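PDB 5NTD: leucyl aminopeptidase from Trypanosoma brucei brucei, which probably removes leucine and other N-terminal residues from peptides as a metal-containing M17 aminopeptidase, here with manganese, and binds the inhibitor bestatin at its metal centre. Local coordinates for residues 236-241 / 270-275; 285-290 / 394-399; 364-369 / 453-458; 251-256 / 358-363; 69-74 / 86-91. One frame throughout, in Å; residues are numbered along the deposited sequence.

Overall arrangement
Contacts 1 to 4 lie in the catalytic domain, and contact 5 in the N-terminal domain, its centre about 50 Å from that of contact 2. Contacts 1 and 2 belong to one mixed sheet, with centres about 15 Å apart, and strand 334-344 runs between their strand pairs. Contact 2 carries the active site: Lys289 binds a manganese ion beside bestatin. Contact 4 holds the turn of the hairpin of strands 356-358 and 364-366, contact 3 its second strand; they touch through Val365 CG2 and Met359 CG, 3.5 Å apart. Contact 3 also leads towards the pocket, since Asn369 touches bestatin, and it lies against the second subunit.

Contact 1 of 5, residues 236-241 / 270-275; sequences LGFDVD and VTLLYT
An antiparallel pair of strands in the large mixed sheet of the catalytic domain is formed by 239-241 and 270-274, whose directions differ by 161°. Two hydrogen-bonded pairs, Asp239 with Leu273 and Asp241 with Thr271, flank the non-hydrogen-bonded pair Val240 with Leu272. The bonds at the Asp241 end are shorter: Asp241 N to Thr271 O and Thr271 N to Asp241 O both measure 2.7 Å, against 3.2 Å for Asp239 N to Leu273 O. On one face Leu272 CD2 lies alongside Val240 CG2 at 3.6 Å, and both CD1 and CD2 of Leu272 are 4.0 Å from Phe238 CE1. With chi1 at 59°, CG of Phe238 sits between its backbone N and carbonyl carbon, which turns the ring towards Leu272, met obliquely; Phe323 of helix 314-328 meets this ring edge-to-face. The other face is more polar. There a water donates to Asp241 OD2 (3.0 Å) and accepts from Thr271 OG1 (2.6 Å), and the same hydroxyl is hydrogen-bonded to Thr338. Beyond, Leu272 pairs through its backbone with Cys337. Helices 222-236 and 314-328 cover the apolar face, the layering of an alpha/beta sheet, with 239-244 as an antiparallel addition to its margin.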
# COMPACT_ATOMS: atom_id res chain seq x y z
N LEU G 236 10.46 18.67 47.05
CA LEU G 236 9.73 19.96 47.06
C LEU G 236 8.53 19.98 48.00
O LEU G 236 7.90 20.99 48.19
CB LEU G 236 9.27 20.32 45.65
CG LEU G 236 10.42 20.61 44.68
CD1 LEU G 236 9.90 20.73 43.26
CD2 LEU G 236 11.16 21.90 45.06
N GLY G 237 8.20 18.82 48.56
CA GLY G 237 7.13 18.72 49.55
C GLY G 237 5.72 18.82 49.04
O GLY G 237 4.83 19.33 49.75
N PHE G 238 5.45 18.31 47.84
CA PHE G 238 4.05 18.20 47.37
C PHE G 238 3.57 16.77 47.48
O PHE G 238 4.35 15.85 47.67
CB PHE G 238 3.84 18.81 45.98
CG PHE G 238 4.69 18.18 44.89
CD1 PHE G 238 4.33 16.94 44.34
CD2 PHE G 238 5.84 18.82 44.42
CE1 PHE G 238 5.12 16.35 43.36
CE2 PHE G 238 6.62 18.23 43.44
CZ PHE G 238 6.25 17.01 42.90
N ASP G 239 2.27 16.60 47.35
CA ASP G 239 1.63 15.28 47.55
C ASP G 239 1.64 14.45 46.25
O ASP G 239 1.54 14.99 45.16
CB ASP G 239 0.21 15.41 48.10
CG ASP G 239 0.20 15.89 49.56
OD1 ASP G 239 1.07 15.44 50.36
OD2 ASP G 239 -0.70 16.67 49.92
N VAL G 240 1.76 13.15 46.40
CA VAL G 240 1.76 12.23 45.26
C VAL G 240 0.89 11.03 45.58
O VAL G 240 1.02 10.41 46.63
CB VAL G 240 3.18 11.85 44.82
CG1 VAL G 240 3.99 11.27 45.99
CG2 VAL G 240 3.14 10.84 43.68
N ASP G 241 -0.01 10.74 44.66
CA ASP G 241 -0.91 9.58 44.74
C ASP G 241 -0.68 8.70 43.48
O ASP G 241 -0.72 9.21 42.37
CB ASP G 241 -2.37 10.02 44.79
CG ASP G 241 -3.35 8.85 44.73
OD1 ASP G 241 -3.21 7.93 45.55
OD2 ASP G 241 -4.31 8.88 43.89
N VAL G 270 -0.90 8.65 38.12
CA VAL G 270 -0.12 9.38 39.09
C VAL G 270 -0.67 10.80 39.26
O VAL G 270 -0.63 11.60 38.32
CB VAL G 270 1.34 9.46 38.69
CG1 VAL G 270 2.15 10.23 39.71
CG2 VAL G 270 1.92 8.08 38.52
N THR G 271 -1.15 11.12 40.45
CA THR G 271 -1.69 12.44 40.71
C THR G 271 -0.84 13.19 41.74
O THR G 271 -0.57 12.69 42.82
CB THR G 271 -3.16 12.40 41.15
OG1 THR G 271 -3.97 11.82 40.11
CG2 THR G 271 -3.68 13.80 41.42
N LEU G 272 -0.47 14.39 41.37
CA LEU G 272 0.33 15.28 42.19
C LEU G 272 -0.53 16.47 42.63
O LEU G 272 -1.35 16.96 41.85
CB LEU G 272 1.56 15.81 41.45
CG LEU G 272 2.28 14.76 40.61
CD1 LEU G 272 3.44 15.41 39.87
CD2 LEU G 272 2.80 13.64 41.48
N LEU G 273 -0.35 16.91 43.89
CA LEU G 273 -1.12 18.04 44.45
C LEU G 273 -0.25 19.12 44.99
O LEU G 273 0.67 18.88 45.73
CB LEU G 273 -2.04 17.60 45.56
CG LEU G 273 -3.16 16.66 45.15
CD1 LEU G 273 -3.80 16.04 46.40
CD2 LEU G 273 -4.22 17.42 44.34
N TYR G 274 -0.61 20.33 44.62
CA TYR G 274 0.01 21.52 45.17
C TYR G 274 -1.08 22.51 45.55
O TYR G 274 -1.93 22.90 44.73
CB TYR G 274 0.95 22.15 44.14
CG TYR G 274 1.31 23.59 44.40
CD1 TYR G 274 2.16 23.94 45.46
CD2 TYR G 274 0.84 24.60 43.56
CE1 TYR G 274 2.51 25.26 45.67
CE2 TYR G 274 1.18 25.93 43.76
CZ TYR G 274 2.01 26.25 44.81
OH TYR G 274 2.34 27.57 45.00
N THR G 275 -1.04 22.92 46.81
CA THR G 275 -1.94 23.98 47.31
C THR G 275 -1.07 25.10 47.82
O THR G 275 -0.29 24.88 48.74
CB THR G 275 -2.85 23.44 48.42
OG1 THR G 275 -3.58 22.32 47.90
CG2 THR G 275 -3.86 24.51 48.88
O HOH W 1 -1.75 19.70 48.94
O HOH W 2 -3.96 9.41 40.95

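Contact 2 of 5, residues 285-290 / 394-399; sequences SLVGKG and DVVIDM. With MN (manganese (II) ion), chain B; BES (2-(3-amino-2-hydroxy-4-phenyl-butyrylamino)-4-methyl-pentanoic acid), chain C.
Ser285, Val287 and Ile397 have the most surface buried where strands 285-290 and 395-399 run parallel, their axes 4.6 Å apart and inclined by 15°. Ser285 is gripped through both backbone polar atoms: its N donates to Val395 O (2.9 Å), and its O accepts from Ile397 N (2.9 Å, N-H...O 169°). Its hydroxyl turns to Ser336 on the neighbouring strand. Val287 repeats the pattern, N to Ile397 O at 2.8 Å and O from Met399 N, while its CB lies 4.0 Å from Asp398 CB on the face covered by helix 374-387. Ile397 projects to the other face, where its CB and CD1 are both 3.9 Å from Leu286 CD2; the two side chains lie side by side under helices 314-328 and 511-519. The last bond, Lys289 N to Met399 O, fixes the backbone at the root of the Lys289 side chain. CG anti to the backbone N (chi1 176°) and a chain extended to its end carry NZ to manganese at 2.1 Å, 2.8 Å from bestatin N2. Asp294, Asp312 and Glu373 complete the protein ligands of this ion. Parallel central strands whose carboxyl-terminal side presents metal ligands are characteristic of the M17 aminopeptidase catalytic domain.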
# COMPACT_ATOMS: atom_id res chain seq x y z
N SER G 285 -6.89 21.69 37.38
CA SER G 285 -6.47 20.27 37.24
C SER G 285 -5.82 20.05 35.89
O SER G 285 -6.41 20.32 34.84
CB SER G 285 -7.63 19.32 37.39
OG SER G 285 -8.05 19.25 38.74
N LEU G 286 -4.59 19.57 35.95
CA LEU G 286 -3.83 19.23 34.77
C LEU G 286 -3.91 17.74 34.55
O LEU G 286 -3.77 16.96 35.50
CB LEU G 286 -2.36 19.63 34.90
CG LEU G 286 -2.09 21.08 35.29
CD1 LEU G 286 -0.61 21.30 35.55
CD2 LEU G 286 -2.55 22.04 34.19
N VAL G 287 -4.06 17.34 33.30
CA VAL G 287 -4.06 15.91 32.92
C VAL G 287 -3.18 15.71 31.68
O VAL G 287 -3.36 16.36 30.70
CB VAL G 287 -5.48 15.43 32.62
CG1 VAL G 287 -5.49 13.93 32.35
CG2 VAL G 287 -6.39 15.74 33.79
N GLY G 288 -2.23 14.81 31.78
CA GLY G 288 -1.26 14.60 30.71
C GLY G 288 -1.21 13.18 30.17
O GLY G 288 -1.25 12.22 30.92
N LYS G 289 -1.17 13.08 28.84
CA LYS G 289 -1.02 11.77 28.15
C LYS G 289 0.42 11.35 28.34
O LYS G 289 1.34 11.95 27.79
CB LYS G 289 -1.39 11.85 26.65
CG LYS G 289 -1.17 10.56 25.87
CD LYS G 289 -1.35 10.72 24.34
CE LYS G 289 -0.99 9.44 23.56
NZ LYS G 289 -0.99 9.51 22.08
N GLY G 290 0.60 10.30 29.12
CA GLY G 290 1.94 9.79 29.42
C GLY G 290 2.22 8.44 28.80
O GLY G 290 2.54 7.47 29.48
N ASP G 394 -11.80 24.45 38.74
CA ASP G 394 -12.47 25.47 37.95
C ASP G 394 -12.15 25.27 36.48
O ASP G 394 -12.93 25.65 35.61
CB ASP G 394 -12.00 26.88 38.35
CG ASP G 394 -12.28 27.20 39.82
OD1 ASP G 394 -13.43 26.96 40.27
OD2 ASP G 394 -11.33 27.65 40.51
N VAL G 395 -10.96 24.77 36.25
CA VAL G 395 -10.42 24.61 34.91
C VAL G 395 -9.72 23.28 34.83
O VAL G 395 -8.94 22.94 35.71
CB VAL G 395 -9.40 25.70 34.55
CG1 VAL G 395 -8.86 25.49 33.14
CG2 VAL G 395 -10.02 27.08 34.65
N VAL G 396 -9.99 22.55 33.76
CA VAL G 396 -9.27 21.31 33.45
C VAL G 396 -8.47 21.53 32.17
O VAL G 396 -9.02 21.97 31.16
CB VAL G 396 -10.18 20.12 33.23
CG1 VAL G 396 -9.39 18.90 32.78
CG2 VAL G 396 -10.91 19.79 34.50
N ILE G 397 -7.17 21.25 32.25
CA ILE G 397 -6.30 21.34 31.09
C ILE G 397 -5.72 19.98 30.84
O ILE G 397 -5.02 19.43 31.71
CB ILE G 397 -5.14 22.32 31.28
CG1 ILE G 397 -5.64 23.71 31.63
CG2 ILE G 397 -4.28 22.40 30.01
CD1 ILE G 397 -4.54 24.67 32.03
N ASP G 398 -6.02 19.42 29.69
CA ASP G 398 -5.34 18.17 29.31
C ASP G 398 -4.38 18.49 28.17
O ASP G 398 -4.68 19.30 27.30
CB ASP G 398 -6.32 17.04 29.00
CG ASP G 398 -6.89 17.12 27.60
OD1 ASP G 398 -6.14 16.85 26.65
OD2 ASP G 398 -8.07 17.53 27.48
N MET G 399 -3.23 17.86 28.22
CA MET G 399 -2.19 18.04 27.22
C MET G 399 -1.75 16.68 26.72
O MET G 399 -1.49 15.78 27.51
CB MET G 399 -0.97 18.79 27.76
CG MET G 399 -1.32 20.16 28.34
SD MET G 399 0.12 21.08 28.89
CE MET G 399 0.33 22.22 27.55
MN MN B . -0.30 7.85 21.07
N2 BES C . 0.39 9.16 19.69
C1 BES C . -0.32 9.13 18.41
C6 BES C . -0.45 10.53 17.76
C7 BES C . 0.72 11.04 16.97
C8 BES C . 1.77 11.69 17.60
C12 BES C . 0.75 10.92 15.58
C9 BES C . 2.85 12.18 16.87
C11 BES C . 1.84 11.41 14.84
C10 BES C . 2.90 12.03 15.48
C2 BES C . -1.70 8.50 18.70
O2 BES C . -1.71 7.54 19.80
C3 BES C . -2.12 7.76 17.47
O3 BES C . -1.73 6.57 17.43
N1 BES C . -2.90 8.47 16.64
C4 BES C . -3.45 8.00 15.40
C13 BES C . -4.84 7.40 15.58
C14 BES C . -5.33 6.55 14.41
C15 BES C . -4.35 5.54 13.83
C16 BES C . -6.54 5.76 14.84
C5 BES C . -3.58 9.12 14.42
O1 BES C . -3.29 8.89 13.25
O4 BES C . -3.99 10.23 14.79

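Contact 3 of 5, residues 364-369 / 453-458; sequences TVEVIN and FKSNHA
Glu366 reaches across to Ser455 from the middle strand of a small three-stranded sheet, meeting an irregular segment that makes an ST turn and an ST motif ahead of strand 460-461. The carboxylate is brought there by a fully extended chain, with CG anti to the backbone N (chi1 179°) and chi2 at 180°. Ser455 OG donates to Glu366 OE1 at 2.7 Å, approaching on the anti side and 31° out of the carboxylate plane. The same OG accepts from Ala458 N (3.0 Å) and from His457 N (3.3 Å), which leaves its proton directed at the glutamate and makes the hydroxyl a three-bond junction. Beside this polar link, the Ala458 methyl points at strand 364-366 and fits between two side chains of the same strand face: its CB is 3.6 Å from Thr364 OG1 and 3.9 Å from Glu366 CB. Thr364 OG1 is itself hydrogen-bonded to Ala167 of the second subunit, and Lys168 of that subunit donates to the carbonyls of Ser455 and Ala458, so the turn forms part of a subunit interface. A water bridges the two segments, donating to Glu366 OE1 at 2.6 Å and accepting from Asn456 N at 2.8 Å.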
# COMPACT_ATOMS: atom_id res chain seq x y z
N THR G 364 -19.21 3.15 28.62
CA THR G 364 -18.54 2.02 27.93
C THR G 364 -18.06 2.46 26.56
O THR G 364 -18.71 3.24 25.88
CB THR G 364 -19.43 0.78 27.80
OG1 THR G 364 -20.65 1.13 27.15
CG2 THR G 364 -19.70 0.17 29.17
N VAL G 365 -16.88 1.97 26.24
CA VAL G 365 -16.15 2.36 25.03
C VAL G 365 -15.81 1.12 24.23
O VAL G 365 -15.12 0.24 24.69
CB VAL G 365 -14.86 3.12 25.35
CG1 VAL G 365 -14.06 3.40 24.09
CG2 VAL G 365 -15.19 4.43 26.04
N GLU G 366 -16.37 1.05 23.04
CA GLU G 366 -16.02 -0.00 22.08
C GLU G 366 -14.73 0.41 21.37
O GLU G 366 -14.67 1.45 20.73
CB GLU G 366 -17.11 -0.20 21.06
CG GLU G 366 -16.76 -1.29 20.03
CD GLU G 366 -17.84 -1.51 18.98
OE1 GLU G 366 -18.77 -0.70 18.82
OE2 GLU G 366 -17.78 -2.58 18.35
N VAL G 367 -13.70 -0.40 21.50
CA VAL G 367 -12.41 -0.10 20.90
C VAL G 367 -12.41 -0.53 19.42
O VAL G 367 -12.34 -1.70 19.10
CB VAL G 367 -11.26 -0.79 21.62
CG1 VAL G 367 -9.92 -0.44 21.00
CG2 VAL G 367 -11.27 -0.38 23.09
N ILE G 368 -12.47 0.45 18.55
CA ILE G 368 -12.41 0.26 17.09
C ILE G 368 -10.96 0.13 16.67
O ILE G 368 -10.62 -0.66 15.80
CB ILE G 368 -13.00 1.47 16.34
CG1 ILE G 368 -14.45 1.71 16.74
CG2 ILE G 368 -12.91 1.31 14.82
CD1 ILE G 368 -15.36 0.51 16.56
N ASN G 369 -10.11 0.90 17.31
CA ASN G 369 -8.68 0.94 16.97
C ASN G 369 -7.84 1.20 18.21
O ASN G 369 -7.95 2.23 18.84
CB ASN G 369 -8.43 2.01 15.92
CG ASN G 369 -7.04 1.92 15.32
OD1 ASN G 369 -6.04 1.94 16.04
ND2 ASN G 369 -6.97 1.88 14.01
N PHE G 453 -19.12 8.93 16.93
CA PHE G 453 -18.74 7.91 17.89
C PHE G 453 -19.86 6.91 18.23
O PHE G 453 -19.77 6.23 19.25
CB PHE G 453 -18.17 8.57 19.17
CG PHE G 453 -16.87 9.28 18.95
CD1 PHE G 453 -15.69 8.58 18.90
CD2 PHE G 453 -16.84 10.64 18.75
CE1 PHE G 453 -14.48 9.23 18.67
CE2 PHE G 453 -15.64 11.30 18.54
CZ PHE G 453 -14.46 10.60 18.50
N LYS G 454 -20.87 6.82 17.39
CA LYS G 454 -22.01 5.90 17.63
C LYS G 454 -21.47 4.45 17.62
O LYS G 454 -20.63 4.09 16.80
CB LYS G 454 -23.20 6.10 16.66
N SER G 455 -21.96 3.66 18.55
CA SER G 455 -21.61 2.24 18.67
C SER G 455 -22.87 1.39 18.71
O SER G 455 -23.86 1.78 19.30
CB SER G 455 -20.78 2.00 19.93
OG SER G 455 -20.63 0.63 20.23
N ASN G 456 -22.81 0.22 18.11
CA ASN G 456 -23.93 -0.75 18.21
C ASN G 456 -24.19 -1.25 19.65
O ASN G 456 -25.33 -1.42 20.06
CB ASN G 456 -23.68 -1.99 17.36
CG ASN G 456 -23.88 -1.74 15.86
OD1 ASN G 456 -24.65 -0.88 15.47
ND2 ASN G 456 -23.21 -2.54 15.05
N HIS G 457 -23.11 -1.48 20.38
CA HIS G 457 -23.20 -2.18 21.68
C HIS G 457 -22.71 -1.45 22.92
O HIS G 457 -23.03 -1.83 24.03
CB HIS G 457 -22.42 -3.48 21.60
CG HIS G 457 -22.82 -4.31 20.43
ND1 HIS G 457 -24.13 -4.68 20.19
CD2 HIS G 457 -22.09 -4.81 19.41
CE1 HIS G 457 -24.18 -5.42 19.10
NE2 HIS G 457 -22.95 -5.50 18.60
N ALA G 458 -21.90 -0.43 22.72
CA ALA G 458 -21.35 0.34 23.84
C ALA G 458 -21.91 1.74 23.78
O ALA G 458 -22.52 2.13 22.78
CB ALA G 458 -19.83 0.37 23.77
O HOH W 3 -20.46 -0.60 16.91

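Contact 4 of 5, residues 251-256 / 358-363; sequences RGYGGI and VMKSGK
A lysine laid over a tyrosine ring, with its ammonium group on a helix-end carbonyl, is the striking feature here. Lys360 CD stands 3.8 Å from the centroid of the Tyr253 ring and only 6° off the ring normal, a CH-pi contact over the face. CG, 3.7 Å from Tyr253 CE1, and CE, near CZ, extend the overlap along the chain. The path follows from two torsions: CG lies anti to the backbone N (chi1 -176°), and a bend at chi2 (65°) turns the rest across the ring. NZ then donates to Arg251 O at 2.6 Å, nearly along the C=O axis. Arg251 directly follows helix 246-250, and Gly252, with positive phi, is the C-prime residue of the Schellman motif that ends it. The ring is held at its far end too, because Tyr253 OH is hydrogen-bonded to His384.

The glycines also come close to the other segment. Gly254 CA makes a CA-H...O contact of 3.2 Å with Val358 O, and Gly255 CA lies 3.8 Å from Met359 SD. A water donates to Gly252 O and to Met359 O, joining the helix end to the start of the type I turn 359-362. Asp380 of helix 374-387 accepts from Lys360 N and Ile256 N, serving both segments. The carbonyl at a helix C-terminus, where the dipole is negative, is likely to favour a positive ammonium group, while the aliphatic part of the same lysine covers the aromatic face.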
# COMPACT_ATOMS: atom_id res chain seq x y z
N ARG G 251 -10.20 -0.73 40.80
CA ARG G 251 -10.83 0.58 41.11
C ARG G 251 -11.60 1.23 39.96
O ARG G 251 -12.03 2.38 40.07
CB ARG G 251 -9.79 1.51 41.65
CG ARG G 251 -9.26 1.03 43.01
CD ARG G 251 -8.12 1.89 43.54
NE ARG G 251 -8.56 3.28 43.75
CZ ARG G 251 -7.78 4.26 44.21
NH1 ARG G 251 -8.27 5.49 44.32
NH2 ARG G 251 -6.51 4.04 44.54
N GLY G 252 -11.82 0.49 38.88
CA GLY G 252 -12.75 0.92 37.80
C GLY G 252 -12.14 1.80 36.73
O GLY G 252 -12.84 2.32 35.88
N TYR G 253 -10.82 1.92 36.74
CA TYR G 253 -10.09 2.70 35.72
C TYR G 253 -9.79 1.85 34.48
O TYR G 253 -8.64 1.59 34.13
CB TYR G 253 -8.80 3.28 36.30
CG TYR G 253 -9.05 4.34 37.35
CD1 TYR G 253 -9.19 5.68 36.99
CD2 TYR G 253 -9.12 4.01 38.72
CE1 TYR G 253 -9.38 6.67 37.96
CE2 TYR G 253 -9.33 4.98 39.69
CZ TYR G 253 -9.47 6.31 39.31
OH TYR G 253 -9.73 7.27 40.24
N GLY G 254 -10.86 1.44 33.84
CA GLY G 254 -10.81 0.46 32.74
C GLY G 254 -10.06 0.96 31.52
O GLY G 254 -9.46 0.17 30.77
N GLY G 255 -10.08 2.26 31.31
CA GLY G 255 -9.42 2.85 30.13
C GLY G 255 -7.92 2.76 30.14
O GLY G 255 -7.30 2.09 29.35
N ILE G 256 -7.33 3.39 31.14
CA ILE G 256 -5.88 3.33 31.32
C ILE G 256 -5.40 1.90 31.60
O ILE G 256 -4.33 1.50 31.16
CB ILE G 256 -5.34 4.35 32.37
CG1 ILE G 256 -3.82 4.29 32.42
CG2 ILE G 256 -5.94 4.12 33.75
CD1 ILE G 256 -3.20 5.48 33.11
N VAL G 358 -14.99 -0.61 30.22
CA VAL G 358 -15.81 0.15 31.20
C VAL G 358 -14.91 1.23 31.80
O VAL G 358 -14.01 0.96 32.59
CB VAL G 358 -16.42 -0.73 32.30
CG1 VAL G 358 -17.37 0.11 33.16
CG2 VAL G 358 -17.17 -1.91 31.70
N MET G 359 -15.15 2.46 31.37
CA MET G 359 -14.33 3.60 31.80
C MET G 359 -14.65 3.93 33.26
O MET G 359 -15.68 3.55 33.78
CB MET G 359 -14.61 4.83 30.93
CG MET G 359 -14.33 4.63 29.43
SD MET G 359 -12.57 4.60 29.06
CE MET G 359 -12.20 6.35 29.21
N LYS G 360 -13.74 4.64 33.90
CA LYS G 360 -13.97 5.13 35.28
C LYS G 360 -15.21 6.00 35.37
O LYS G 360 -15.95 5.93 36.33
CB LYS G 360 -12.79 5.91 35.80
CG LYS G 360 -12.95 6.34 37.25
CD LYS G 360 -13.01 5.17 38.20
CE LYS G 360 -13.34 5.70 39.61
NZ LYS G 360 -13.36 4.59 40.60
N SER G 361 -15.49 6.73 34.31
CA SER G 361 -16.74 7.50 34.20
C SER G 361 -18.02 6.67 34.26
O SER G 361 -19.11 7.23 34.37
CB SER G 361 -16.75 8.31 32.91
OG SER G 361 -16.90 7.45 31.78
N GLY G 362 -17.90 5.37 34.09
CA GLY G 362 -19.07 4.44 33.98
C GLY G 362 -19.54 4.21 32.54
O GLY G 362 -20.38 3.35 32.27
N LYS G 363 -19.05 5.03 31.63
CA LYS G 363 -19.41 4.91 30.22
C LYS G 363 -18.59 3.85 29.56
O LYS G 363 -17.43 3.62 29.94
CB LYS G 363 -19.23 6.21 29.50
CG LYS G 363 -20.26 7.22 29.96
CD LYS G 363 -20.18 8.50 29.21
CE LYS G 363 -21.14 9.49 29.83
NZ LYS G 363 -20.91 10.82 29.23
O HOH W 4 -15.57 1.86 35.88

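Contact 5 of 5, residues 69-74 / 86-91; sequences PAVAEA and VLVEGL
Helix 69-74 runs almost antiparallel to strand 86-89, at 170° between their directions and 8.2 Å between their axes. This is a helix packed on the edge strand of the six-stranded mixed sheet in the N-terminal domain, a domain related to macro domains; strand 83-89 is outermost within the chain and pairs with 99-107. No hydrogen bond passes between the segments, and the nearest alpha carbons, those of Ala70 and Val86, are 6.4 Å apart. The touching side chains are all apolar.

Val86 is the centre of the contact, pointing at the helix and dividing its two methyls among three helical residues. With CG1 anti to the carbonyl carbon (chi1 -67°), that methyl reaches Ala74 CB at 4.0 Å and lies 3.7 Å from Ala70 O. That carbonyl oxygen is already used in the helix, accepting from Ala74 N. The other branch, CG2, meets Val71 CG2 at 4.0 Å, the two side chains crossing at about a right angle. Ala70 brings its CB to 4.1 Å from Val86 CB.

Ala74 continues onto Val104 of the adjoining strand. The surroundings include a third subunit, whose Leu87 packs on Val86 and whose Glu73 packs on Leu87, so this edge contributes to the assembly. Further along the strand Val88 CG2 is touched by Val71 CG2, at 4.2 Å.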
# COMPACT_ATOMS: atom_id res chain seq x y z
N PRO G 69 35.19 47.09 15.01
CA PRO G 69 34.73 47.29 13.62
C PRO G 69 34.40 46.02 12.83
O PRO G 69 33.59 46.05 11.90
CB PRO G 69 35.93 48.00 12.96
CG PRO G 69 36.60 48.69 14.11
CD PRO G 69 36.48 47.75 15.26
N ALA G 70 35.00 44.92 13.24
CA ALA G 70 34.68 43.61 12.64
C ALA G 70 33.24 43.18 12.97
O ALA G 70 32.48 42.72 12.12
CB ALA G 70 35.66 42.55 13.12
N VAL G 71 32.88 43.39 14.22
CA VAL G 71 31.53 43.10 14.70
C VAL G 71 30.51 43.99 13.98
O VAL G 71 29.43 43.55 13.60
CB VAL G 71 31.42 43.29 16.21
CG1 VAL G 71 29.97 43.06 16.65
CG2 VAL G 71 32.33 42.32 16.93
N ALA G 72 30.88 45.23 13.79
CA ALA G 72 30.05 46.17 13.02
C ALA G 72 29.85 45.63 11.60
O ALA G 72 28.74 45.70 11.04
CB ALA G 72 30.68 47.55 12.95
N GLU G 73 30.91 45.10 11.03
CA GLU G 73 30.82 44.52 9.66
C GLU G 73 29.94 43.24 9.67
O GLU G 73 29.18 42.99 8.74
CB GLU G 73 32.20 44.21 9.10
CG GLU G 73 32.22 43.78 7.64
CD GLU G 73 31.69 44.82 6.67
OE1 GLU G 73 31.53 45.97 7.09
OE2 GLU G 73 31.41 44.50 5.49
N ALA G 74 30.05 42.46 10.74
CA ALA G 74 29.20 41.26 10.89
C ALA G 74 27.73 41.64 10.86
O ALA G 74 26.91 40.98 10.23
CB ALA G 74 29.51 40.52 12.17
N VAL G 86 32.77 36.59 13.45
CA VAL G 86 34.06 37.32 13.27
C VAL G 86 34.98 37.12 14.46
O VAL G 86 34.53 36.99 15.62
CB VAL G 86 33.91 38.82 13.06
CG1 VAL G 86 33.24 39.11 11.74
CG2 VAL G 86 33.15 39.44 14.22
N LEU G 87 36.27 37.06 14.16
CA LEU G 87 37.30 36.97 15.22
C LEU G 87 37.66 38.34 15.71
O LEU G 87 37.76 39.28 14.94
CB LEU G 87 38.58 36.28 14.71
CG LEU G 87 38.49 34.78 14.45
CD1 LEU G 87 39.84 34.34 13.92
CD2 LEU G 87 38.13 33.97 15.68
N VAL G 88 37.85 38.43 17.01
CA VAL G 88 38.37 39.65 17.63
C VAL G 88 39.61 39.27 18.44
O VAL G 88 39.54 38.52 19.41
CB VAL G 88 37.35 40.32 18.55
CG1 VAL G 88 37.89 41.63 19.09
CG2 VAL G 88 36.05 40.60 17.80
N GLU G 89 40.74 39.80 18.01
CA GLU G 89 42.05 39.52 18.66
C GLU G 89 42.25 40.32 19.95
O GLU G 89 41.89 41.52 20.01
CB GLU G 89 43.21 39.81 17.70
CG GLU G 89 44.46 38.99 18.01
CD GLU G 89 45.54 39.19 16.98
OE1 GLU G 89 45.33 39.96 16.00
OE2 GLU G 89 46.62 38.59 17.15
N GLY G 90 42.81 39.64 20.95
CA GLY G 90 43.22 40.27 22.22
C GLY G 90 42.07 40.88 23.01
O GLY G 90 42.18 42.01 23.52
N LEU G 91 40.93 40.20 23.00
CA LEU G 91 39.81 40.60 23.84
C LEU G 91 39.96 39.79 25.08
O LEU G 91 40.05 38.58 25.04
CB LEU G 91 38.41 40.36 23.25